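Local coordinates for uncharacterized protein (Bacteroides eggerthii DSM 20697, PDB 4ECO) that is of unknown function but is built as a leucine-rich repeat protein, a fold that commonly serves in protein binding, at residues Y32-E37 / I101-E106; P73-N78 / T84-E89; I602-V607 / Y616-D621; P609-G614 / D630-K635. All blocks are in the same frame, centred on the assembly; numbering follows the deposited sequence.

Contact 1 (Y32-E37 / I101-E106); sequences YLALKE and IGQLTE
The side-chain amide of Gln-103, whose aliphatic root rests on Ala-34, is gripped at both of its polar atoms by helix 27-41. NE2 is hydrogen-bonded to Glu-27 OE1 and Asp-31 OD1, while OE1 is hydrogen-bonded to Lys-30 NZ, so three groups earlier in the same helix fix the rotation of the amide. Gln-103 CG stands anti to the backbone N (chi1 173°), and the chain then bends at chi2 (49°), which carries the amide to these partners and leaves the methylenes against Ala-34. Ala-34 CB lies 3.9 Å from Gln-103 CB and is about as close to CG.

The same methyl also meets the next residue, with Leu-104 CD2 4.0 Å from Ala-34 CB. Leu-104 divides its two branches: its CD1 touches Leu-35 CD2 at 4.2 Å, the two leucine side chains crossing at about a right angle. Leu-104 is placed by the backbone, being the centre of an inverse gamma turn just after the 3-10 segment 101-103. Beyond the pair, Val-83 of strand 83-87 packs on both leucines, and Leu-86 adds to the cover of Leu-104.

The closest CA atoms, those of Ala-34 and Ile-101, are 6.4 Å apart, a spacing consistent with the small side chain of Ala-34. All four touching residues are buried. The interface is therefore apolar along its length and is bordered by one amide whose oxygen and nitrogen are both satisfied by charged side chains, consistent with helix 27-41 packing on the hydrophobic interior beside strand 83-87.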
loop_
_atom_site.group_PDB
_atom_site.type_symbol
_atom_site.label_atom_id
_atom_site.label_comp_id
_atom_site.label_asym_id
_atom_site.label_seq_id
_atom_site.Cartn_x
_atom_site.Cartn_y
_atom_site.Cartn_z
ATOM N N TYR A 32 -6.255 -39.665 -6.991
ATOM C CA TYR A 32 -6.452 -39.387 -8.407
ATOM C C TYR A 32 -7.926 -39.581 -8.787
ATOM O O TYR A 32 -8.455 -38.822 -9.606
ATOM C CB TYR A 32 -5.541 -40.276 -9.251
ATOM C CG TYR A 32 -4.044 -40.116 -9.037
ATOM C CD1 TYR A 32 -3.521 -39.006 -8.366
ATOM C CD2 TYR A 32 -3.146 -41.033 -9.569
ATOM C CE1 TYR A 32 -2.151 -38.878 -8.142
ATOM C CE2 TYR A 32 -1.770 -40.889 -9.394
ATOM C CZ TYR A 32 -1.277 -39.810 -8.685
ATOM O OH TYR A 32 0.082 -39.689 -8.561
ATOM N N LEU A 33 -8.611 -40.548 -8.160
ATOM C CA LEU A 33 -10.038 -40.735 -8.401
ATOM C C LEU A 33 -10.803 -39.544 -7.814
ATOM O O LEU A 33 -11.828 -39.135 -8.384
ATOM C CB LEU A 33 -10.535 -42.059 -7.824
ATOM C CG LEU A 33 -9.809 -43.307 -8.307
ATOM C CD1 LEU A 33 -10.204 -44.511 -7.492
ATOM C CD2 LEU A 33 -10.038 -43.559 -9.787
ATOM N N ALA A 34 -10.262 -38.953 -6.707
ATOM C CA ALA A 34 -10.784 -37.742 -6.074
ATOM C C ALA A 34 -10.558 -36.542 -7.004
ATOM O O ALA A 34 -11.511 -35.797 -7.266
ATOM C CB ALA A 34 -10.131 -37.512 -4.721
ATOM N N LEU A 35 -9.331 -36.400 -7.575
ATOM C CA LEU A 35 -9.021 -35.333 -8.533
ATOM C C LEU A 35 -9.990 -35.327 -9.702
ATOM O O LEU A 35 -10.535 -34.272 -10.028
ATOM C CB LEU A 35 -7.592 -35.451 -9.083
ATOM C CG LEU A 35 -6.455 -34.993 -8.183
ATOM C CD1 LEU A 35 -5.138 -35.120 -8.909
ATOM C CD2 LEU A 35 -6.654 -33.566 -7.713
ATOM N N LYS A 36 -10.231 -36.507 -10.310
ATOM C CA LYS A 36 -11.138 -36.664 -11.448
ATOM C C LYS A 36 -12.601 -36.336 -11.025
ATOM O O LYS A 36 -13.319 -35.649 -11.764
ATOM C CB LYS A 36 -11.009 -38.085 -12.026
ATOM C CG LYS A 36 -12.033 -38.493 -13.082
ATOM C CD LYS A 36 -11.975 -37.759 -14.408
ATOM C CE LYS A 36 -13.093 -38.301 -15.268
ATOM N NZ LYS A 36 -13.209 -37.571 -16.552
ATOM N N GLU A 37 -12.999 -36.761 -9.821
ATOM C CA GLU A 37 -14.343 -36.497 -9.328
ATOM C C GLU A 37 -14.530 -34.967 -9.079
ATOM O O GLU A 37 -15.587 -34.413 -9.396
ATOM C CB GLU A 37 -14.611 -37.328 -8.069
ATOM C CG GLU A 37 -16.092 -37.561 -7.821
ATOM C CD GLU A 37 -16.419 -38.705 -6.883
ATOM O OE1 GLU A 37 -15.822 -39.799 -7.038
ATOM O OE2 GLU A 37 -17.317 -38.520 -6.026
ATOM N N ILE A 101 -12.877 -34.198 -1.907
ATOM C CA ILE A 101 -11.753 -33.338 -1.550
ATOM C C ILE A 101 -11.054 -33.882 -0.278
ATOM O O ILE A 101 -9.820 -33.850 -0.222
ATOM C CB ILE A 101 -12.206 -31.846 -1.409
ATOM C CG1 ILE A 101 -11.029 -30.863 -1.286
ATOM C CG2 ILE A 101 -13.262 -31.600 -0.342
ATOM C CD1 ILE A 101 -10.623 -30.234 -2.587
ATOM N N GLY A 102 -11.837 -34.454 0.652
ATOM C CA GLY A 102 -11.377 -35.025 1.921
ATOM C C GLY A 102 -10.417 -36.201 1.822
ATOM O O GLY A 102 -9.769 -36.553 2.804
ATOM N N GLN A 103 -10.296 -36.795 0.631
ATOM C CA GLN A 103 -9.390 -37.904 0.335
ATOM C C GLN A 103 -7.929 -37.425 0.305
ATOM O O GLN A 103 -7.026 -38.154 0.742
ATOM C CB GLN A 103 -9.785 -38.557 -1.021
ATOM C CG GLN A 103 -8.839 -39.631 -1.567
ATOM C CD GLN A 103 -8.433 -40.694 -0.574
ATOM O OE1 GLN A 103 -9.244 -41.230 0.201
ATOM N NE2 GLN A 103 -7.154 -41.008 -0.585
ATOM N N LEU A 104 -7.712 -36.204 -0.210
ATOM C CA LEU A 104 -6.408 -35.580 -0.408
ATOM C C LEU A 104 -5.852 -35.098 0.910
ATOM O O LEU A 104 -5.664 -33.898 1.091
ATOM C CB LEU A 104 -6.547 -34.395 -1.398
ATOM C CG LEU A 104 -7.271 -34.633 -2.718
ATOM C CD1 LEU A 104 -7.195 -33.406 -3.574
ATOM C CD2 LEU A 104 -6.685 -35.800 -3.460
ATOM N N THR A 105 -5.583 -36.033 1.838
ATOM C CA THR A 105 -5.136 -35.720 3.202
ATOM C C THR A 105 -3.669 -35.230 3.280
ATOM O O THR A 105 -3.265 -34.694 4.320
ATOM C CB THR A 105 -5.330 -36.937 4.091
ATOM O OG1 THR A 105 -4.720 -38.091 3.490
ATOM C CG2 THR A 105 -6.798 -37.179 4.409
ATOM N N GLU A 106 -2.902 -35.356 2.194
ATOM C CA GLU A 106 -1.505 -34.917 2.199
ATOM C C GLU A 106 -1.394 -33.487 1.730
ATOM O O GLU A 106 -0.280 -32.941 1.679
ATOM C CB GLU A 106 -0.605 -35.836 1.339
ATOM C CG GLU A 106 -0.517 -37.261 1.861
ATOM C CD GLU A 106 -0.324 -37.411 3.361
ATOM O OE1 GLU A 106 0.606 -36.770 3.902
ATOM O OE2 GLU A 106 -1.100 -38.166 3.996
#

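Contact 2 (P73-N78 / T84-E89); sequences PGVSLN and TGLSLE
Segments 73-78 and 84-89 pair as the antiparallel arms of a beta hairpin at the N-terminal end of the repeat ladder, their axes 4.7 Å apart and at 173°. Backbone bonds supply the evidence. Thr-84 N reaches Ser-76 O at 2.8 Å and nearly straight (169°), whereas the bond from Ser-87 N to Gly-74 O is more bent (143°). Between them Ser-76 N bonds to Gly-85 O at 3.2 Å. Two residues, Thr-84 and Gly-85, stand across from the single Ser-76, which makes a classic beta bulge; Gly-85 N adds a weak bond to Ser-76 O. The hydroxyls of Ser-76 and Thr-84 are hydrogen-bonded, OG to OG1 at 2.9 Å. Val-75 and Leu-86, a non-hydrogen-bonded pair, lie side by side, touching through CG2 and CD1.

With chi1 at 178°, Ser-87 OG points away from its own N and on to Glu-89: it accepts from Glu-89 N, an ST turn, and also donates to Glu-89 OE1 (2.9 Å). An alanine here would remove the hydroxyl and is likely to break that turn, leaving Glu-89 OE1 with one donor fewer, although Phe-124 N also binds it. On its other edge strand 83-87 runs parallel to strand 109-111, as expected where a terminal hairpin begins the parallel strand ladder of a leucine-rich repeat solenoid.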
loop_
_atom_site.group_PDB
_atom_site.type_symbol
_atom_site.label_atom_id
_atom_site.label_comp_id
_atom_site.label_asym_id
_atom_site.label_seq_id
_atom_site.Cartn_x
_atom_site.Cartn_y
_atom_site.Cartn_z
ATOM N N PRO A 73 -1.653 -29.623 -14.489
ATOM C CA PRO A 73 -1.331 -28.212 -14.230
ATOM C C PRO A 73 -2.087 -27.708 -12.980
ATOM O O PRO A 73 -3.299 -27.882 -12.869
ATOM C CB PRO A 73 -1.775 -27.518 -15.522
ATOM C CG PRO A 73 -2.784 -28.408 -16.121
ATOM C CD PRO A 73 -2.356 -29.783 -15.786
ATOM N N GLY A 74 -1.343 -27.189 -12.011
ATOM C CA GLY A 74 -1.910 -26.693 -10.761
ATOM C C GLY A 74 -1.914 -27.707 -9.631
ATOM O O GLY A 74 -2.419 -27.428 -8.529
ATOM N N VAL A 75 -1.339 -28.905 -9.905
ATOM C CA VAL A 75 -1.265 -29.995 -8.935
ATOM C C VAL A 75 0.178 -30.384 -8.715
ATOM O O VAL A 75 0.893 -30.647 -9.674
ATOM C CB VAL A 75 -2.104 -31.239 -9.342
ATOM C CG1 VAL A 75 -1.942 -32.368 -8.323
ATOM C CG2 VAL A 75 -3.580 -30.883 -9.528
ATOM N N SER A 76 0.588 -30.420 -7.431
ATOM C CA SER A 76 1.881 -30.892 -6.945
ATOM C C SER A 76 1.700 -32.236 -6.218
ATOM O O SER A 76 0.724 -32.440 -5.478
ATOM C CB SER A 76 2.530 -29.866 -6.015
ATOM O OG SER A 76 1.951 -29.801 -4.722
ATOM N N LEU A 77 2.649 -33.134 -6.431
ATOM C CA LEU A 77 2.680 -34.437 -5.772
ATOM C C LEU A 77 3.926 -34.571 -4.899
ATOM O O LEU A 77 4.810 -33.715 -4.931
ATOM C CB LEU A 77 2.648 -35.593 -6.807
ATOM C CG LEU A 77 1.662 -35.513 -7.953
ATOM C CD1 LEU A 77 1.845 -36.663 -8.851
ATOM C CD2 LEU A 77 0.196 -35.410 -7.456
ATOM N N ASN A 78 3.993 -35.637 -4.115
ATOM C CA ASN A 78 5.193 -35.956 -3.356
ATOM C C ASN A 78 5.832 -37.217 -3.985
ATOM O O ASN A 78 5.320 -37.735 -4.995
ATOM C CB ASN A 78 4.910 -36.118 -1.861
ATOM C CG ASN A 78 3.975 -37.218 -1.453
ATOM O OD1 ASN A 78 3.889 -38.278 -2.067
ATOM N ND2 ASN A 78 3.325 -37.018 -0.322
ATOM N N THR A 84 -0.155 -32.937 -2.882
ATOM C CA THR A 84 0.254 -32.072 -1.776
ATOM C C THR A 84 -0.184 -30.621 -2.033
ATOM O O THR A 84 -0.196 -29.811 -1.102
ATOM C CB THR A 84 1.769 -32.171 -1.513
ATOM O OG1 THR A 84 2.524 -31.613 -2.591
ATOM C CG2 THR A 84 2.215 -33.588 -1.214
ATOM N N GLY A 85 -0.614 -30.327 -3.255
ATOM C CA GLY A 85 -1.075 -28.995 -3.629
ATOM C C GLY A 85 -2.076 -29.039 -4.748
ATOM O O GLY A 85 -1.987 -29.884 -5.633
ATOM N N LEU A 86 -3.051 -28.159 -4.700
ATOM C CA LEU A 86 -4.118 -28.133 -5.697
ATOM C C LEU A 86 -4.606 -26.704 -5.868
ATOM O O LEU A 86 -5.083 -26.078 -4.908
ATOM C CB LEU A 86 -5.265 -29.095 -5.277
ATOM C CG LEU A 86 -6.655 -28.953 -5.908
ATOM C CD1 LEU A 86 -6.590 -28.962 -7.398
ATOM C CD2 LEU A 86 -7.561 -30.082 -5.477
ATOM N N SER A 87 -4.479 -26.188 -7.102
ATOM C CA SER A 87 -4.909 -24.825 -7.401
ATOM C C SER A 87 -5.836 -24.785 -8.611
ATOM O O SER A 87 -5.493 -25.282 -9.691
ATOM C CB SER A 87 -3.710 -23.919 -7.637
ATOM O OG SER A 87 -4.132 -22.612 -7.977
ATOM N N LEU A 88 -7.011 -24.178 -8.431
ATOM C CA LEU A 88 -7.957 -24.035 -9.521
ATOM C C LEU A 88 -7.827 -22.688 -10.161
ATOM O O LEU A 88 -8.625 -22.367 -11.062
ATOM C CB LEU A 88 -9.388 -24.213 -9.033
ATOM C CG LEU A 88 -9.771 -25.520 -8.393
ATOM C CD1 LEU A 88 -11.166 -25.417 -7.871
ATOM C CD2 LEU A 88 -9.576 -26.700 -9.344
ATOM N N GLU A 89 -6.845 -21.875 -9.691
ATOM C CA GLU A 89 -6.618 -20.514 -10.181
ATOM C C GLU A 89 -6.623 -20.436 -11.717
ATOM O O GLU A 89 -5.939 -21.234 -12.366
ATOM C CB GLU A 89 -5.279 -19.966 -9.668
ATOM C CG GLU A 89 -5.273 -19.464 -8.239
ATOM C CD GLU A 89 -3.871 -19.090 -7.813
ATOM O OE1 GLU A 89 -2.956 -19.942 -7.940
ATOM O OE2 GLU A 89 -3.679 -17.927 -7.390
#

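Contact 3 (I602-V607 / Y616-D621); sequences IDLSYV and YMLFYD
Tyr-616 opens segment 616-621 by turning one ring face to Val-607. Val-607 CB lies 3.9 Å from the ring centroid and 22° off the normal, a CH-pi contact displaced toward the rim, and Val-607 CG1 approaches Tyr-616 CE1 at 3.5 Å. A chi1 of -155° sets the Tyr-616 ring carbon CG anti to the backbone N and sends the ring across to the valine. Leu-618 CB meets the ring edge in plane, Ile-611 of helix 608-612 also touches this side chain, and the hydroxyl makes a weak hydrogen bond to Ile-589 O. A serine in place of Tyr-616 would strip away the ring and probably open a gap beside Val-607 and Leu-618, with the carbonyl of Ile-589 losing its phenolic partner.

Met-617, a selenomethionine, joins through its backbone to Ser-590 and Leu-592, which places strand 617-619 beside strand 591-593. Leu-618 then reaches inward, tip to tip with Leu-604: Leu-618 CD2 is 3.7 Å from Leu-604 CD1. Leu-592 and Ile-626 flank this leucine pair, the first on Leu-618 and the second on Leu-604. Further on, the edge of the Tyr-620 ring meets Leu-618 O, and Asp-621 closes the segment with a salt bridge from OD1 to Lys-595 NZ.

Within segment 602-607, Asp-603 OD1 accepts from Ser-605 N at 3.0 Å, an Asx turn bending the chain beyond strand 601-603. Inward Tyr-616 and Leu-618 alternate with exposed Met-617 and Phe-619, the pattern of a leucine-rich repeat coil, here among the last of the solenoid.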
loop_
_atom_site.group_PDB
_atom_site.type_symbol
_atom_site.label_atom_id
_atom_site.label_comp_id
_atom_site.label_asym_id
_atom_site.label_seq_id
_atom_site.Cartn_x
_atom_site.Cartn_y
_atom_site.Cartn_z
ATOM N N ILE A 602 17.270 38.574 -20.966
ATOM C CA ILE A 602 18.272 37.602 -20.513
ATOM C C ILE A 602 19.320 37.321 -21.621
ATOM O O ILE A 602 18.984 37.223 -22.808
ATOM C CB ILE A 602 17.536 36.303 -20.051
ATOM C CG1 ILE A 602 18.421 35.371 -19.199
ATOM C CG2 ILE A 602 16.792 35.574 -21.189
ATOM C CD1 ILE A 602 17.623 34.370 -18.302
ATOM N N ASP A 603 20.598 37.214 -21.199
ATOM C CA ASP A 603 21.769 36.922 -22.026
ATOM C C ASP A 603 22.180 35.456 -21.821
ATOM O O ASP A 603 22.668 35.090 -20.748
ATOM C CB ASP A 603 22.915 37.884 -21.654
ATOM C CG ASP A 603 24.121 37.861 -22.586
ATOM O OD1 ASP A 603 24.346 36.825 -23.240
ATOM O OD2 ASP A 603 24.860 38.881 -22.637
ATOM N N LEU A 604 21.999 34.627 -22.848
ATOM C CA LEU A 604 22.312 33.195 -22.789
ATOM C C LEU A 604 23.586 32.844 -23.598
ATOM O O LEU A 604 23.745 31.699 -24.055
ATOM C CB LEU A 604 21.111 32.384 -23.302
ATOM C CG LEU A 604 19.795 32.523 -22.548
ATOM C CD1 LEU A 604 18.754 31.603 -23.120
ATOM C CD2 LEU A 604 19.953 32.182 -21.100
ATOM N N SER A 605 24.503 33.823 -23.737
ATOM C CA SER A 605 25.754 33.693 -24.496
ATOM C C SER A 605 26.580 32.488 -24.119
ATOM O O SER A 605 27.093 31.818 -25.016
ATOM C CB SER A 605 26.629 34.917 -24.296
ATOM O OG SER A 605 26.032 36.042 -24.909
ATOM N N TYR A 606 26.712 32.222 -22.806
ATOM C CA TYR A 606 27.549 31.163 -22.253
ATOM C C TYR A 606 26.921 29.790 -22.366
ATOM O O TYR A 606 27.655 28.792 -22.445
ATOM C CB TYR A 606 27.868 31.445 -20.766
ATOM C CG TYR A 606 28.719 32.671 -20.480
ATOM C CD1 TYR A 606 29.580 33.193 -21.443
ATOM C CD2 TYR A 606 28.742 33.242 -19.211
ATOM C CE1 TYR A 606 30.387 34.298 -21.170
ATOM C CE2 TYR A 606 29.570 34.329 -18.919
ATOM C CZ TYR A 606 30.388 34.856 -19.901
ATOM O OH TYR A 606 31.167 35.954 -19.608
ATOM N N VAL A 607 25.587 29.723 -22.360
ATOM C CA VAL A 607 24.881 28.437 -22.404
ATOM C C VAL A 607 24.599 28.022 -23.863
ATOM O O VAL A 607 24.299 26.852 -24.100
ATOM C CB VAL A 607 23.586 28.434 -21.543
ATOM C CG1 VAL A 607 23.909 28.724 -20.080
ATOM C CG2 VAL A 607 22.544 29.410 -22.068
ATOM N N TYR A 616 22.109 21.068 -22.943
ATOM C CA TYR A 616 21.325 22.032 -22.184
ATOM C C TYR A 616 19.822 21.794 -22.376
ATOM O O TYR A 616 19.402 21.290 -23.424
ATOM C CB TYR A 616 21.705 23.444 -22.647
ATOM C CG TYR A 616 21.452 24.504 -21.608
ATOM C CD1 TYR A 616 22.372 24.742 -20.592
ATOM C CD2 TYR A 616 20.295 25.279 -21.639
ATOM C CE1 TYR A 616 22.137 25.705 -19.618
ATOM C CE2 TYR A 616 20.061 26.265 -20.685
ATOM C CZ TYR A 616 20.987 26.477 -19.675
ATOM O OH TYR A 616 20.751 27.415 -18.703
HETATM N N MSE A 617 19.019 22.181 -21.365
HETATM C CA MSE A 617 17.563 22.035 -21.326
HETATM C C MSE A 617 16.933 23.398 -21.034
HETATM O O MSE A 617 16.887 23.826 -19.881
HETATM C CB MSE A 617 17.204 20.990 -20.256
HETATM C CG MSE A 617 15.709 20.616 -20.168
HETATM SE SE MSE A 617 14.903 19.990 -21.847
HETATM C CE MSE A 617 16.252 18.532 -22.349
ATOM N N LEU A 618 16.489 24.103 -22.084
ATOM C CA LEU A 618 15.900 25.436 -21.933
ATOM C C LEU A 618 14.443 25.490 -22.397
ATOM O O LEU A 618 14.134 25.148 -23.540
ATOM C CB LEU A 618 16.723 26.483 -22.712
ATOM C CG LEU A 618 16.164 27.895 -22.750
ATOM C CD1 LEU A 618 16.401 28.626 -21.431
ATOM C CD2 LEU A 618 16.723 28.653 -23.911
ATOM N N PHE A 619 13.562 25.980 -21.501
ATOM C CA PHE A 619 12.138 26.201 -21.746
ATOM C C PHE A 619 11.965 27.690 -21.963
ATOM O O PHE A 619 12.289 28.485 -21.077
ATOM C CB PHE A 619 11.297 25.664 -20.583
ATOM C CG PHE A 619 11.598 24.221 -20.252
ATOM C CD1 PHE A 619 10.921 23.185 -20.889
ATOM C CD2 PHE A 619 12.558 23.891 -19.296
ATOM C CE1 PHE A 619 11.197 21.841 -20.571
ATOM C CE2 PHE A 619 12.835 22.547 -18.981
ATOM C CZ PHE A 619 12.143 21.533 -19.614
ATOM N N TYR A 620 11.568 28.079 -23.170
ATOM C CA TYR A 620 11.471 29.486 -23.550
ATOM C C TYR A 620 10.447 29.723 -24.677
ATOM O O TYR A 620 9.917 28.763 -25.263
ATOM C CB TYR A 620 12.870 29.958 -24.033
ATOM C CG TYR A 620 13.231 29.507 -25.442
ATOM C CD1 TYR A 620 13.488 28.165 -25.726
ATOM C CD2 TYR A 620 13.311 30.424 -26.493
ATOM C CE1 TYR A 620 13.798 27.747 -27.020
ATOM C CE2 TYR A 620 13.634 30.016 -27.789
ATOM C CZ TYR A 620 13.874 28.676 -28.048
ATOM O OH TYR A 620 14.227 28.273 -29.312
ATOM N N ASP A 621 10.225 31.012 -25.006
ATOM C CA ASP A 621 9.383 31.471 -26.117
ATOM C C ASP A 621 10.257 32.225 -27.085
ATOM O O ASP A 621 11.033 33.073 -26.639
ATOM C CB ASP A 621 8.221 32.373 -25.639
ATOM C CG ASP A 621 7.417 31.868 -24.468
ATOM O OD1 ASP A 621 6.893 30.736 -24.559
ATOM O OD2 ASP A 621 7.243 32.645 -23.489
#

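Contact 4 (P609-G614 / D630-K635); sequences PYIEAG and DALDIK
Apolar contact comes first, between Ile-611 and Leu-632. Ile-611 CG2 is 4.0 Å from Leu-632 CD2, and the two side chains cross at about a right angle. In Ile-611 the CG2 methyl is the branch standing anti to the backbone N, which directs it to the leucine while CG1 lies beside that N. Leu-632 is buried and also packs on Ile-626 of strand 625-627, so the pair continues the interior of the terminal coil.

A second kind of contact is that of a methyl with the flank of an acidic side chain. Glu-612, extended beyond CG, runs past Ala-631, whose CB lies 3.8 Å from Glu-612 CG and 3.4 Å from Glu-612 OE2. This is van der Waals contact at an exposed border, and the carboxylate gains no polar bond from the methyl.

Backbone bonds shape each partner separately. Gly-614 N bonds to Ile-611 O at 2.8 Å, part of a Schellman motif for which the positive phi of Gly-614 (69°) is suited. In segment 630-635, Asp-633 N bonds to Asp-630 O at 3.0 Å and closes the 3-10 segment 630-632.

Covalent linkage is the last element: the Cys-608 to Cys-629 disulfide joins the residues immediately preceding the two segments. Noncovalent contact here is slight, with 149 Å² buried in all and the nearest CA atoms, of Glu-612 and Ala-631, 7.1 Å apart. This chemistry is consistent with the neighbouring disulfide contributing to the connection, while Ile-611 and Leu-632 meet on the inner side.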
loop_
_atom_site.group_PDB
_atom_site.type_symbol
_atom_site.label_atom_id
_atom_site.label_comp_id
_atom_site.label_asym_id
_atom_site.label_seq_id
_atom_site.Cartn_x
_atom_site.Cartn_y
_atom_site.Cartn_z
ATOM N N PRO A 609 26.597 27.392 -26.698
ATOM C CA PRO A 609 27.271 26.202 -27.252
ATOM C C PRO A 609 26.805 24.901 -26.609
ATOM O O PRO A 609 26.880 23.862 -27.251
ATOM C CB PRO A 609 28.748 26.454 -26.966
ATOM C CG PRO A 609 28.787 27.535 -25.977
ATOM C CD PRO A 609 27.594 28.372 -26.210
ATOM N N TYR A 610 26.285 24.966 -25.371
ATOM C CA TYR A 610 25.735 23.819 -24.657
ATOM C C TYR A 610 24.369 23.448 -25.215
ATOM O O TYR A 610 24.004 22.268 -25.248
ATOM C CB TYR A 610 25.640 24.124 -23.166
ATOM C CG TYR A 610 26.979 24.070 -22.460
ATOM C CD1 TYR A 610 27.818 25.196 -22.410
ATOM C CD2 TYR A 610 27.429 22.895 -21.861
ATOM C CE1 TYR A 610 29.063 25.146 -21.774
ATOM C CE2 TYR A 610 28.659 22.843 -21.204
ATOM C CZ TYR A 610 29.459 23.975 -21.143
ATOM O OH TYR A 610 30.642 23.908 -20.469
ATOM N N ILE A 611 23.610 24.460 -25.655
ATOM C CA ILE A 611 22.291 24.287 -26.250
ATOM C C ILE A 611 22.483 23.549 -27.592
ATOM O O ILE A 611 21.948 22.446 -27.759
ATOM C CB ILE A 611 21.575 25.670 -26.378
ATOM C CG1 ILE A 611 21.080 26.142 -24.986
ATOM C CG2 ILE A 611 20.410 25.627 -27.382
ATOM C CD1 ILE A 611 20.635 27.592 -24.874
ATOM N N GLU A 612 23.333 24.105 -28.482
ATOM C CA GLU A 612 23.653 23.557 -29.808
ATOM C C GLU A 612 24.209 22.123 -29.734
ATOM O O GLU A 612 23.912 21.322 -30.616
ATOM C CB GLU A 612 24.641 24.463 -30.537
ATOM C CG GLU A 612 24.059 25.830 -30.870
ATOM C CD GLU A 612 25.011 26.863 -31.443
ATOM O OE1 GLU A 612 26.122 27.029 -30.886
ATOM O OE2 GLU A 612 24.613 27.563 -32.404
ATOM N N ALA A 613 24.948 21.783 -28.657
ATOM C CA ALA A 613 25.521 20.448 -28.423
ATOM C C ALA A 613 24.491 19.459 -27.852
ATOM O O ALA A 613 24.809 18.276 -27.679
ATOM C CB ALA A 613 26.699 20.557 -27.466
ATOM N N GLY A 614 23.291 19.954 -27.531
ATOM C CA GLY A 614 22.235 19.162 -26.915
ATOM C C GLY A 614 22.588 18.792 -25.484
ATOM O O GLY A 614 22.136 17.764 -24.969
ATOM N N ASP A 630 21.709 32.721 -31.470
ATOM C CA ASP A 630 20.981 32.833 -32.730
ATOM C C ASP A 630 20.213 31.551 -33.030
ATOM O O ASP A 630 19.091 31.613 -33.562
ATOM C CB ASP A 630 21.950 33.159 -33.870
ATOM C CG ASP A 630 22.666 34.495 -33.732
ATOM O OD1 ASP A 630 21.989 35.509 -33.436
ATOM O OD2 ASP A 630 23.884 34.546 -34.018
ATOM N N ALA A 631 20.803 30.401 -32.617
ATOM C CA ALA A 631 20.297 29.043 -32.810
ATOM C C ALA A 631 18.908 28.823 -32.184
ATOM O O ALA A 631 18.296 27.769 -32.426
ATOM C CB ALA A 631 21.281 28.046 -32.221
ATOM N N LEU A 632 18.412 29.802 -31.382
ATOM C CA LEU A 632 17.122 29.693 -30.699
ATOM C C LEU A 632 15.969 30.240 -31.541
ATOM O O LEU A 632 14.818 30.065 -31.146
ATOM C CB LEU A 632 17.160 30.403 -29.335
ATOM C CG LEU A 632 17.981 29.724 -28.235
ATOM C CD1 LEU A 632 17.977 30.556 -26.985
ATOM C CD2 LEU A 632 17.495 28.324 -27.937
ATOM N N ASP A 633 16.268 30.857 -32.711
ATOM C CA ASP A 633 15.297 31.425 -33.663
ATOM C C ASP A 633 14.421 32.480 -32.941
ATOM O O ASP A 633 13.194 32.383 -32.924
ATOM C CB ASP A 633 14.446 30.302 -34.327
ATOM C CG ASP A 633 13.442 30.731 -35.399
ATOM O OD1 ASP A 633 13.634 31.818 -35.999
ATOM O OD2 ASP A 633 12.479 29.969 -35.652
ATOM N N ILE A 634 15.076 33.487 -32.342
ATOM C CA ILE A 634 14.391 34.559 -31.620
ATOM C C ILE A 634 13.721 35.508 -32.649
ATOM O O ILE A 634 14.414 36.108 -33.478
ATOM C CB ILE A 634 15.379 35.291 -30.657
ATOM C CG1 ILE A 634 16.060 34.304 -29.661
ATOM C CG2 ILE A 634 14.720 36.480 -29.930
ATOM C CD1 ILE A 634 15.101 33.449 -28.728
ATOM N N LYS A 635 12.374 35.598 -32.608
ATOM C CA LYS A 635 11.558 36.425 -33.504
ATOM C C LYS A 635 11.842 37.914 -33.320
ATOM O O LYS A 635 12.103 38.345 -32.205
ATOM C CB LYS A 635 10.064 36.162 -33.278
ATOM C CG LYS A 635 9.574 34.795 -33.759
ATOM C CD LYS A 635 8.040 34.726 -33.685
ATOM C CE LYS A 635 7.451 33.472 -34.292
ATOM N NZ LYS A 635 5.960 33.464 -34.231
#

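The four contacts fall into two pairs at opposite ends of the solenoid. Contacts 1 and 2, centred 11 Å apart, share a core, with Tyr-32 OH packing on Leu-77 CD1 between them, and contact 2 is nested within the chain loop that contact 1 closes. Contacts 3 and 4, centred 8 Å apart, interleave along the chain and share helix 608-612 as connector and neighbour; Tyr-620 OH probably hydrogen-bonds to Leu-632 O between them. Contacts 1 and 3 are buried and apolar, contact 2 is backbone pairing at a partly buried edge, and contact 4 is the most exposed, backed by a disulfide. Centres of contacts 2 and 3 lie about 64 Å apart.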